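Local coordinates for 6-pyruvoyl tetrahydropterin synthase (Plasmodium falciparum, PDB 1Y13), which belongs to the 6-pyruvoyl tetrahydropterin synthase family of pterin-binding enzymes and holds a zinc ion and biopterin in a six-chain assembly, at residues A[89-94]-A[124-129]; A[36-41]-A[97-102]; A[138-143]-A[175-180]. One frame throughout, in Å; residues are numbered along the deposited sequence.

Contact 1 (A[89-94]-A[124-129]); sequences HFILPI and DCIKLP
The carbonyl oxygen of F90 takes the backbone N-H of I126, N to O 2.9 Å and nearly straight at 167°, and C125 CA makes a CA-H...O contact with it. Four more backbone bonds continue the ladder: F90 N to D124 O, L92 N to I126 O, L128 N to L92 O and I94 N to L128 O. F90 and L92 use both N and O toward 124-129, while I91 turns its N-H to A36. The H89 ring is placed by CG lying anti to the carbonyl carbon (chi1 -69°), which lays one ring face over I126 CB, 4.2 Å from the centroid, in a CH-pi contact; the ring edge is near D124 O, and ND1 bonds to L86 O. Branch CG2 of I126 meets H89 CB at 3.5 Å. On the I91 face, I91 and I126 lie alongside, while I91 CG2 touches L128 CD1 at 3.8 Å. On the other face, F90 CD2 comes to 4.2 Å from C125 SG. D124 turns its carboxylate to a second subunit, where OD2 bonds to Y118 OH and L48 N of that chain. At the far end of the ladder I94 CG2 rests on K127 CB. The result is a parallel pairing of strands 90-93 and 125-128, with the other side of 90-93 held by A36, next to H37 of the zinc site.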
loop_
_atom_site.group_PDB
_atom_site.type_symbol
_atom_site.label_atom_id
_atom_site.label_comp_id
_atom_site.label_asym_id
_atom_site.label_seq_id
_atom_site.Cartn_x
_atom_site.Cartn_y
_atom_site.Cartn_z
ATOM N N HIS A 89 11.575 3.029 -23.230
ATOM C CA HIS A 89 11.862 3.948 -24.303
ATOM C C HIS A 89 11.974 5.349 -23.764
ATOM O O HIS A 89 11.525 5.622 -22.651
ATOM C CB HIS A 89 10.701 3.927 -25.310
ATOM C CG HIS A 89 10.601 2.653 -26.066
ATOM N ND1 HIS A 89 9.652 1.696 -25.785
ATOM C CD2 HIS A 89 11.346 2.164 -27.085
ATOM C CE1 HIS A 89 9.803 0.676 -26.613
ATOM N NE2 HIS A 89 10.826 0.935 -27.411
ATOM N N PHE A 90 12.525 6.229 -24.592
ATOM C CA PHE A 90 12.321 7.646 -24.457
ATOM C C PHE A 90 11.037 8.013 -25.204
ATOM O O PHE A 90 10.855 7.657 -26.390
ATOM C CB PHE A 90 13.535 8.449 -24.966
ATOM C CG PHE A 90 13.302 9.928 -25.006
ATOM C CD1 PHE A 90 13.490 10.710 -23.870
ATOM C CD2 PHE A 90 12.900 10.549 -26.177
ATOM C CE1 PHE A 90 13.269 12.060 -23.902
ATOM C CE2 PHE A 90 12.679 11.915 -26.216
ATOM C CZ PHE A 90 12.856 12.677 -25.070
ATOM N N ILE A 91 10.127 8.679 -24.493
ATOM C CA ILE A 91 8.871 9.129 -25.087
ATOM C C ILE A 91 9.091 10.425 -25.869
ATOM O O ILE A 91 9.415 11.444 -25.300
ATOM C CB ILE A 91 7.763 9.344 -24.017
ATOM C CG1 ILE A 91 7.443 8.028 -23.292
ATOM C CG2 ILE A 91 6.502 9.922 -24.648
ATOM C CD1 ILE A 91 6.739 8.244 -21.949
ATOM N N LEU A 92 8.894 10.351 -27.178
ATOM C CA LEU A 92 9.048 11.467 -28.113
ATOM C C LEU A 92 7.676 11.996 -28.524
ATOM O O LEU A 92 6.919 11.285 -29.179
ATOM C CB LEU A 92 9.771 10.918 -29.346
ATOM C CG LEU A 92 10.540 11.606 -30.486
ATOM C CD1 LEU A 92 9.624 12.435 -31.367
ATOM C CD2 LEU A 92 11.714 12.424 -29.979
ATOM N N PRO A 93 7.345 13.246 -28.138
ATOM C CA PRO A 93 6.066 13.820 -28.510
ATOM C C PRO A 93 6.116 14.490 -29.893
ATOM O O PRO A 93 6.434 15.671 -29.995
ATOM C CB PRO A 93 5.803 14.828 -27.385
ATOM C CG PRO A 93 7.157 15.177 -26.837
ATOM C CD PRO A 93 8.159 14.184 -27.336
ATOM N N ILE A 94 5.764 13.737 -30.934
ATOM C CA ILE A 94 6.000 14.170 -32.301
ATOM C C ILE A 94 5.223 15.417 -32.721
ATOM O O ILE A 94 5.593 16.061 -33.703
ATOM C CB ILE A 94 5.921 13.021 -33.347
ATOM C CG1 ILE A 94 4.660 12.193 -33.208
ATOM C CG2 ILE A 94 7.148 12.096 -33.265
ATOM C CD1 ILE A 94 4.446 11.246 -34.387
ATOM N N ASP A 124 15.482 3.724 -29.720
ATOM C CA ASP A 124 15.287 4.040 -28.301
ATOM C C ASP A 124 14.048 4.871 -28.067
ATOM O O ASP A 124 13.614 5.014 -26.929
ATOM C CB ASP A 124 16.521 4.751 -27.700
ATOM C CG ASP A 124 17.653 3.770 -27.385
ATOM O OD1 ASP A 124 17.910 2.892 -28.230
ATOM O OD2 ASP A 124 18.271 3.848 -26.292
ATOM N N CYS A 125 13.510 5.451 -29.140
ATOM C CA CYS A 125 12.383 6.344 -29.027
ATOM C C CYS A 125 11.060 5.643 -29.357
ATOM O O CYS A 125 10.990 4.774 -30.221
ATOM C CB CYS A 125 12.568 7.545 -29.944
ATOM S SG CYS A 125 14.127 8.401 -29.613
ATOM N N ILE A 126 10.018 6.004 -28.624
ATOM C CA ILE A 126 8.663 5.630 -28.979
ATOM C C ILE A 126 7.986 6.953 -29.333
ATOM O O ILE A 126 7.854 7.840 -28.485
ATOM C CB ILE A 126 7.922 4.771 -27.847
ATOM C CG1 ILE A 126 6.544 4.252 -28.311
ATOM C CG2 ILE A 126 7.767 5.503 -26.514
ATOM C CD1 ILE A 126 6.617 2.895 -28.959
ATOM N N LYS A 127 7.598 7.074 -30.597
ATOM C CA LYS A 127 7.090 8.315 -31.171
ATOM C C LYS A 127 5.589 8.353 -30.947
ATOM O O LYS A 127 4.858 7.654 -31.627
ATOM C CB LYS A 127 7.444 8.335 -32.673
ATOM C CG LYS A 127 8.960 8.111 -32.852
ATOM C CD LYS A 127 9.442 8.184 -34.265
ATOM C CE LYS A 127 8.773 7.136 -35.135
ATOM N NZ LYS A 127 9.202 5.768 -34.788
ATOM N N LEU A 128 5.133 9.136 -29.973
ATOM C CA LEU A 128 3.719 9.215 -29.693
ATOM C C LEU A 128 3.115 10.456 -30.330
ATOM O O LEU A 128 3.755 11.492 -30.356
ATOM C CB LEU A 128 3.423 9.143 -28.174
ATOM C CG LEU A 128 3.927 7.919 -27.395
ATOM C CD1 LEU A 128 3.490 8.004 -25.953
ATOM C CD2 LEU A 128 3.433 6.596 -28.051
ATOM N N PRO A 129 1.875 10.342 -30.858
ATOM C CA PRO A 129 1.182 11.464 -31.492
ATOM C C PRO A 129 0.580 12.396 -30.445
ATOM O O PRO A 129 -0.642 12.515 -30.347
ATOM C CB PRO A 129 0.088 10.766 -32.319
ATOM C CG PRO A 129 -0.224 9.500 -31.522
ATOM C CD PRO A 129 1.089 9.094 -30.895
#

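Contact 2 (A[36-41]-A[97-102]); sequences AHFIAY and DVLKFE. With ZN (zinc ion), chain D; BIO (biopterin), chain E.
The F38 ring meets L99 at its edge: CE1 is 4.1 Å from L99 CD2, which lies near the ring plane, and the ring also stacks with Y118. CG held between the backbone N and the carbonyl carbon (chi1 61°) turns the ring toward L99. The H37 ring is engaged on the zinc side instead, with biopterin O9 approaching obliquely; its NE2 binds the zinc ion at 2.3 Å and its ND1 is hydrogen-bonded to S133 OG, two bonds that together fix the rotation of the ring. H49 and H51 complete the three protein ligands of the metal, and biopterin supplies O9 and O10, the latter at 1.9 Å. I39 sends CD1 to within 3.2 Å of biopterin N5, so alternate residues serve two sides: H37 and I39 the bound groups, F38 and A40 the segment 97-102. The side chains that meet across the contact are all apolar. A40 CB touches V98 CG2 at 3.8 Å and L99 CD2 at 4.1 Å, and the same V98 branch lies 3.6 Å from A40 O. V98 CG1 reaches the Y41 carbonyl carbon. No hydrogen bond joins the two segments; V98 and L99 pack on F38 and A40 and on the A40-Y41 backbone. Strand 21-41 packs here against V98 and L99, leading into strand 99-104; L99 also rests on I110 and C112 of strand 107-112, while the ring of Y41 stacks with F44 and I39 packs on Y68 of a third subunit.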
loop_
_atom_site.group_PDB
_atom_site.type_symbol
_atom_site.label_atom_id
_atom_site.label_comp_id
_atom_site.label_asym_id
_atom_site.label_seq_id
_atom_site.Cartn_x
_atom_site.Cartn_y
_atom_site.Cartn_z
ATOM N N ALA A 36 11.922 7.238 -20.213
ATOM C CA ALA A 36 12.538 8.530 -20.086
ATOM C C ALA A 36 11.700 9.577 -20.827
ATOM O O ALA A 36 10.975 9.247 -21.774
ATOM C CB ALA A 36 13.993 8.496 -20.631
ATOM N N HIS A 37 11.799 10.835 -20.404
ATOM C CA HIS A 37 11.095 11.922 -21.083
ATOM C C HIS A 37 11.582 13.263 -20.535
ATOM O O HIS A 37 12.308 13.310 -19.533
ATOM C CB HIS A 37 9.560 11.786 -20.885
ATOM C CG HIS A 37 9.044 12.451 -19.640
ATOM N ND1 HIS A 37 8.092 13.451 -19.669
ATOM C CD2 HIS A 37 9.338 12.253 -18.332
ATOM C CE1 HIS A 37 7.816 13.835 -18.434
ATOM N NE2 HIS A 37 8.556 13.122 -17.601
ATOM N N PHE A 38 11.180 14.346 -21.182
ATOM C CA PHE A 38 11.229 15.640 -20.539
ATOM C C PHE A 38 10.080 16.458 -21.069
ATOM O O PHE A 38 9.701 16.331 -22.229
ATOM C CB PHE A 38 12.602 16.336 -20.703
ATOM C CG PHE A 38 12.988 16.625 -22.134
ATOM C CD1 PHE A 38 12.575 17.786 -22.747
ATOM C CD2 PHE A 38 13.776 15.729 -22.857
ATOM C CE1 PHE A 38 12.934 18.057 -24.081
ATOM C CE2 PHE A 38 14.145 15.989 -24.163
ATOM C CZ PHE A 38 13.713 17.141 -24.787
ATOM N N ILE A 39 9.491 17.267 -20.201
ATOM C CA ILE A 39 8.468 18.207 -20.634
ATOM C C ILE A 39 9.051 19.476 -21.258
ATOM O O ILE A 39 10.038 20.022 -20.793
ATOM C CB ILE A 39 7.466 18.465 -19.502
ATOM C CG1 ILE A 39 6.429 17.333 -19.531
ATOM C CG2 ILE A 39 6.805 19.823 -19.672
ATOM C CD1 ILE A 39 5.830 17.012 -18.200
ATOM N N ALA A 40 8.459 19.895 -22.373
ATOM C CA ALA A 40 8.830 21.151 -22.990
ATOM C C ALA A 40 7.566 21.823 -23.517
ATOM O O ALA A 40 6.794 21.198 -24.223
ATOM C CB ALA A 40 9.840 20.897 -24.100
ATOM N N TYR A 41 7.334 23.069 -23.113
ATOM C CA TYR A 41 6.242 23.887 -23.639
ATOM C C TYR A 41 6.770 25.311 -23.798
ATOM O O TYR A 41 7.965 25.541 -23.572
ATOM C CB TYR A 41 5.002 23.809 -22.752
ATOM C CG TYR A 41 5.194 24.141 -21.280
ATOM C CD1 TYR A 41 5.144 25.467 -20.829
ATOM C CD2 TYR A 41 5.368 23.129 -20.337
ATOM C CE1 TYR A 41 5.296 25.776 -19.491
ATOM C CE2 TYR A 41 5.511 23.420 -18.990
ATOM C CZ TYR A 41 5.479 24.745 -18.575
ATOM O OH TYR A 41 5.618 25.047 -17.238
ATOM N N ASP A 97 5.153 21.620 -30.360
ATOM C CA ASP A 97 5.290 22.945 -30.967
ATOM C C ASP A 97 6.588 23.655 -30.618
ATOM O O ASP A 97 6.850 24.738 -31.125
ATOM C CB ASP A 97 4.085 23.839 -30.632
ATOM C CG ASP A 97 3.872 24.055 -29.113
ATOM O OD1 ASP A 97 4.321 23.231 -28.272
ATOM O OD2 ASP A 97 3.219 25.071 -28.763
ATOM N N VAL A 98 7.396 23.062 -29.746
ATOM C CA VAL A 98 8.624 23.712 -29.287
ATOM C C VAL A 98 9.874 22.864 -29.475
ATOM O O VAL A 98 10.954 23.226 -29.013
ATOM C CB VAL A 98 8.532 24.196 -27.800
ATOM C CG1 VAL A 98 7.438 25.227 -27.631
ATOM C CG2 VAL A 98 8.311 23.033 -26.862
ATOM N N LEU A 99 9.738 21.728 -30.142
ATOM C CA LEU A 99 10.897 20.876 -30.432
ATOM C C LEU A 99 11.031 20.670 -31.929
ATOM O O LEU A 99 10.028 20.546 -32.626
ATOM C CB LEU A 99 10.777 19.522 -29.706
ATOM C CG LEU A 99 10.645 19.513 -28.186
ATOM C CD1 LEU A 99 10.238 18.136 -27.661
ATOM C CD2 LEU A 99 11.926 20.005 -27.527
ATOM N N LYS A 100 12.261 20.685 -32.436
ATOM C CA LYS A 100 12.496 20.326 -33.839
ATOM C C LYS A 100 13.153 18.951 -33.885
ATOM O O LYS A 100 14.022 18.641 -33.072
ATOM C CB LYS A 100 13.338 21.380 -34.566
ATOM C CG LYS A 100 13.322 21.264 -36.087
ATOM C CD LYS A 100 14.403 20.302 -36.651
ATOM C CE LYS A 100 14.351 20.104 -38.215
ATOM N NZ LYS A 100 13.125 19.319 -38.762
ATOM N N PHE A 101 12.700 18.105 -34.800
ATOM C CA PHE A 101 13.195 16.741 -34.843
ATOM C C PHE A 101 13.940 16.521 -36.145
ATOM O O PHE A 101 13.511 16.976 -37.201
ATOM C CB PHE A 101 12.055 15.742 -34.728
ATOM C CG PHE A 101 11.177 15.922 -33.518
ATOM C CD1 PHE A 101 11.606 15.528 -32.259
ATOM C CD2 PHE A 101 9.896 16.452 -33.650
ATOM C CE1 PHE A 101 10.778 15.675 -31.133
ATOM C CE2 PHE A 101 9.064 16.596 -32.543
ATOM C CZ PHE A 101 9.497 16.175 -31.281
ATOM N N GLU A 102 15.075 15.849 -36.068
ATOM C CA GLU A 102 15.828 15.501 -37.261
ATOM C C GLU A 102 16.140 14.024 -37.161
ATOM O O GLU A 102 16.262 13.484 -36.075
ATOM C CB GLU A 102 17.115 16.327 -37.366
ATOM C CG GLU A 102 16.831 17.834 -37.354
ATOM C CD GLU A 102 18.076 18.725 -37.287
ATOM O OE1 GLU A 102 19.160 18.247 -36.882
ATOM O OE2 GLU A 102 17.955 19.923 -37.641
HETATM ZN ZN ZN D . 8.543 13.903 -15.445
HETATM N N1 BIO E . 2.256 18.135 -14.064
HETATM N N2 BIO E . 0.000 17.864 -14.563
HETATM C C2 BIO E . 1.293 17.466 -14.727
HETATM N N3 BIO E . 1.653 16.430 -15.517
HETATM C C4A BIO E . 4.023 16.673 -15.045
HETATM C C8A BIO E . 3.574 17.795 -14.196
HETATM N N8 BIO E . 4.526 18.502 -13.531
HETATM C C7 BIO E . 5.844 18.212 -13.616
HETATM C C6 BIO E . 6.278 17.155 -14.388
HETATM N N5 BIO E . 5.356 16.430 -15.081
HETATM C C9 BIO E . 7.752 16.818 -14.491
HETATM O O9 BIO E . 8.100 16.179 -15.778
HETATM C C10 BIO E . 8.293 15.950 -13.303
HETATM O O10 BIO E . 8.252 14.547 -13.629
HETATM C C11 BIO E . 7.613 16.148 -11.937
#

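Contact 3 (A[138-143]-A[175-180]); sequences IGQYIL and AIVHKY
V177 overlaps the helix turn at G139 and Q140 with its two methyls: CG2 lies 3.6 Å from G139 O, and CG1 is 3.8 Å from Q140 CG, the two side chains crossing at about a right angle. The absence of a side chain at G139 probably lets V177 lie directly on the helix backbone. One turn on, L143 carries the rest of the contact. Its CG is anti to the backbone N (chi1 177°), which directs the side chain toward the strand, where CD2 lies 3.6 Å from H178 C and 4.2 Å from V177 CG2. The same methyl meets the aliphatic part of K179, CE at 3.9 Å, while K179 NZ makes a weak hydrogen bond to N144 OD1. L143 also rests on I163 of strand 162-168, so it bridges two strands. No hydrogen bond links helix and strand; their axes pass 8.1 Å apart at -36°. Strand 173-180 is an edge strand within the chain, and through A175 and I176 the sheet runs on, antiparallel, into a third subunit. Helix 135-150 is thus laid over the antiparallel sheet, as in the tunnelling fold (T-fold) of the 6-pyruvoyl tetrahydropterin synthase family.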
loop_
_atom_site.group_PDB
_atom_site.type_symbol
_atom_site.label_atom_id
_atom_site.label_comp_id
_atom_site.label_asym_id
_atom_site.label_seq_id
_atom_site.Cartn_x
_atom_site.Cartn_y
_atom_site.Cartn_z
ATOM N N ILE A 138 -0.170 11.503 -22.271
ATOM C CA ILE A 138 0.124 10.071 -22.352
ATOM C C ILE A 138 -1.155 9.246 -22.012
ATOM O O ILE A 138 -1.514 8.316 -22.729
ATOM C CB ILE A 138 1.331 9.674 -21.455
ATOM C CG1 ILE A 138 2.635 10.352 -21.948
ATOM C CG2 ILE A 138 1.511 8.158 -21.427
ATOM C CD1 ILE A 138 3.797 10.286 -20.924
ATOM N N GLY A 139 -1.856 9.615 -20.949
ATOM C CA GLY A 139 -3.159 8.993 -20.628
ATOM C C GLY A 139 -4.196 8.982 -21.743
ATOM O O GLY A 139 -4.810 7.950 -22.035
ATOM N N GLN A 140 -4.410 10.137 -22.367
ATOM C CA GLN A 140 -5.315 10.241 -23.506
ATOM C C GLN A 140 -4.934 9.276 -24.617
ATOM O O GLN A 140 -5.791 8.579 -25.170
ATOM C CB GLN A 140 -5.368 11.682 -24.035
ATOM C CG GLN A 140 -5.870 12.697 -23.006
ATOM C CD GLN A 140 -5.988 14.122 -23.555
ATOM O OE1 GLN A 140 -5.056 14.666 -24.158
ATOM N NE2 GLN A 140 -7.134 14.733 -23.333
ATOM N N TYR A 141 -3.643 9.222 -24.942
ATOM C CA TYR A 141 -3.169 8.267 -25.941
ATOM C C TYR A 141 -3.438 6.802 -25.504
ATOM O O TYR A 141 -3.918 5.992 -26.295
ATOM C CB TYR A 141 -1.675 8.479 -26.258
ATOM C CG TYR A 141 -1.091 7.371 -27.094
ATOM C CD1 TYR A 141 -1.250 7.359 -28.484
ATOM C CD2 TYR A 141 -0.397 6.317 -26.497
ATOM C CE1 TYR A 141 -0.713 6.329 -29.273
ATOM C CE2 TYR A 141 0.155 5.281 -27.280
ATOM C CZ TYR A 141 -0.014 5.297 -28.644
ATOM O OH TYR A 141 0.516 4.265 -29.386
ATOM N N ILE A 142 -3.116 6.467 -24.258
ATOM C CA ILE A 142 -3.368 5.121 -23.748
ATOM C C ILE A 142 -4.875 4.748 -23.812
ATOM O O ILE A 142 -5.248 3.637 -24.244
ATOM C CB ILE A 142 -2.775 4.953 -22.364
ATOM C CG1 ILE A 142 -1.242 4.859 -22.489
ATOM C CG2 ILE A 142 -3.315 3.690 -21.696
ATOM C CD1 ILE A 142 -0.556 4.948 -21.203
ATOM N N LEU A 143 -5.727 5.696 -23.456
ATOM C CA LEU A 143 -7.175 5.476 -23.467
ATOM C C LEU A 143 -7.655 5.138 -24.859
ATOM O O LEU A 143 -8.382 4.165 -25.041
ATOM C CB LEU A 143 -7.925 6.701 -22.929
ATOM C CG LEU A 143 -9.472 6.682 -22.933
ATOM C CD1 LEU A 143 -10.020 5.688 -21.952
ATOM C CD2 LEU A 143 -9.988 8.021 -22.615
ATOM N N ALA A 175 -2.963 11.259 -13.355
ATOM C CA ALA A 175 -3.961 11.855 -14.213
ATOM C C ALA A 175 -5.035 10.815 -14.517
ATOM O O ALA A 175 -4.749 9.626 -14.635
ATOM C CB ALA A 175 -3.313 12.319 -15.496
ATOM N N ILE A 176 -6.270 11.275 -14.635
ATOM C CA ILE A 176 -7.420 10.440 -14.900
ATOM C C ILE A 176 -8.149 11.010 -16.102
ATOM O O ILE A 176 -8.547 12.164 -16.100
ATOM C CB ILE A 176 -8.360 10.391 -13.687
ATOM C CG1 ILE A 176 -7.591 9.964 -12.430
ATOM C CG2 ILE A 176 -9.517 9.432 -13.931
ATOM C CD1 ILE A 176 -7.337 11.113 -11.452
ATOM N N VAL A 177 -8.258 10.214 -17.155
ATOM C CA VAL A 177 -8.946 10.621 -18.374
ATOM C C VAL A 177 -10.053 9.605 -18.623
ATOM O O VAL A 177 -9.970 8.472 -18.157
ATOM C CB VAL A 177 -7.975 10.715 -19.613
ATOM C CG1 VAL A 177 -6.979 11.854 -19.450
ATOM C CG2 VAL A 177 -7.197 9.410 -19.822
ATOM N N HIS A 178 -11.086 10.010 -19.347
ATOM C CA HIS A 178 -12.220 9.136 -19.568
ATOM C C HIS A 178 -12.852 9.331 -20.938
ATOM O O HIS A 178 -12.556 10.303 -21.649
ATOM C CB HIS A 178 -13.267 9.397 -18.497
ATOM C CG HIS A 178 -13.925 10.732 -18.637
ATOM N ND1 HIS A 178 -13.438 11.867 -18.028
ATOM C CD2 HIS A 178 -15.024 11.120 -19.332
ATOM C CE1 HIS A 178 -14.209 12.896 -18.339
ATOM N NE2 HIS A 178 -15.176 12.469 -19.131
ATOM N N LYS A 179 -13.753 8.412 -21.285
ATOM C CA LYS A 179 -14.559 8.544 -22.479
ATOM C C LYS A 179 -15.892 7.869 -22.267
ATOM O O LYS A 179 -15.954 6.748 -21.748
ATOM C CB LYS A 179 -13.855 7.935 -23.684
ATOM C CG LYS A 179 -14.315 8.542 -25.016
ATOM C CD LYS A 179 -13.319 8.217 -26.120
ATOM C CE LYS A 179 -11.921 8.862 -25.888
ATOM N NZ LYS A 179 -11.647 10.021 -26.796
ATOM N N TYR A 180 -16.955 8.579 -22.643
ATOM C CA TYR A 180 -18.295 8.029 -22.682
ATOM C C TYR A 180 -18.444 7.383 -24.038
ATOM O O TYR A 180 -18.153 8.010 -25.049
ATOM C CB TYR A 180 -19.358 9.134 -22.483
ATOM C CG TYR A 180 -19.493 9.497 -21.029
ATOM C CD1 TYR A 180 -20.342 8.769 -20.188
ATOM C CD2 TYR A 180 -18.733 10.527 -20.471
ATOM C CE1 TYR A 180 -20.444 9.066 -18.826
ATOM C CE2 TYR A 180 -18.828 10.836 -19.110
ATOM C CZ TYR A 180 -19.687 10.102 -18.300
ATOM O OH TYR A 180 -19.791 10.393 -16.959
#

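Overall arrangement
Contact 2 is buried, whereas contacts 1 and 3 are partly buried, contact 1 having exposed residues at its I94 end. Chemistry follows place: contact 1 is joined by backbone hydrogen bonds between strands, contacts 2 and 3 by apolar packing without a hydrogen bond across, the end of strand 21-41 on the residues leading into strand 99-104 in one and helix against strand in the other. Contacts 1 and 2 touch, with I91 N to A36 O and H89 O to A36 N as probable hydrogen bonds, so strand 90-93 lies beside the strand carrying H37 of the zinc site. Contact 3 meets contact 1 through I138 and Y141, but not contact 2, although both reach the same five-stranded sheet and a third subunit.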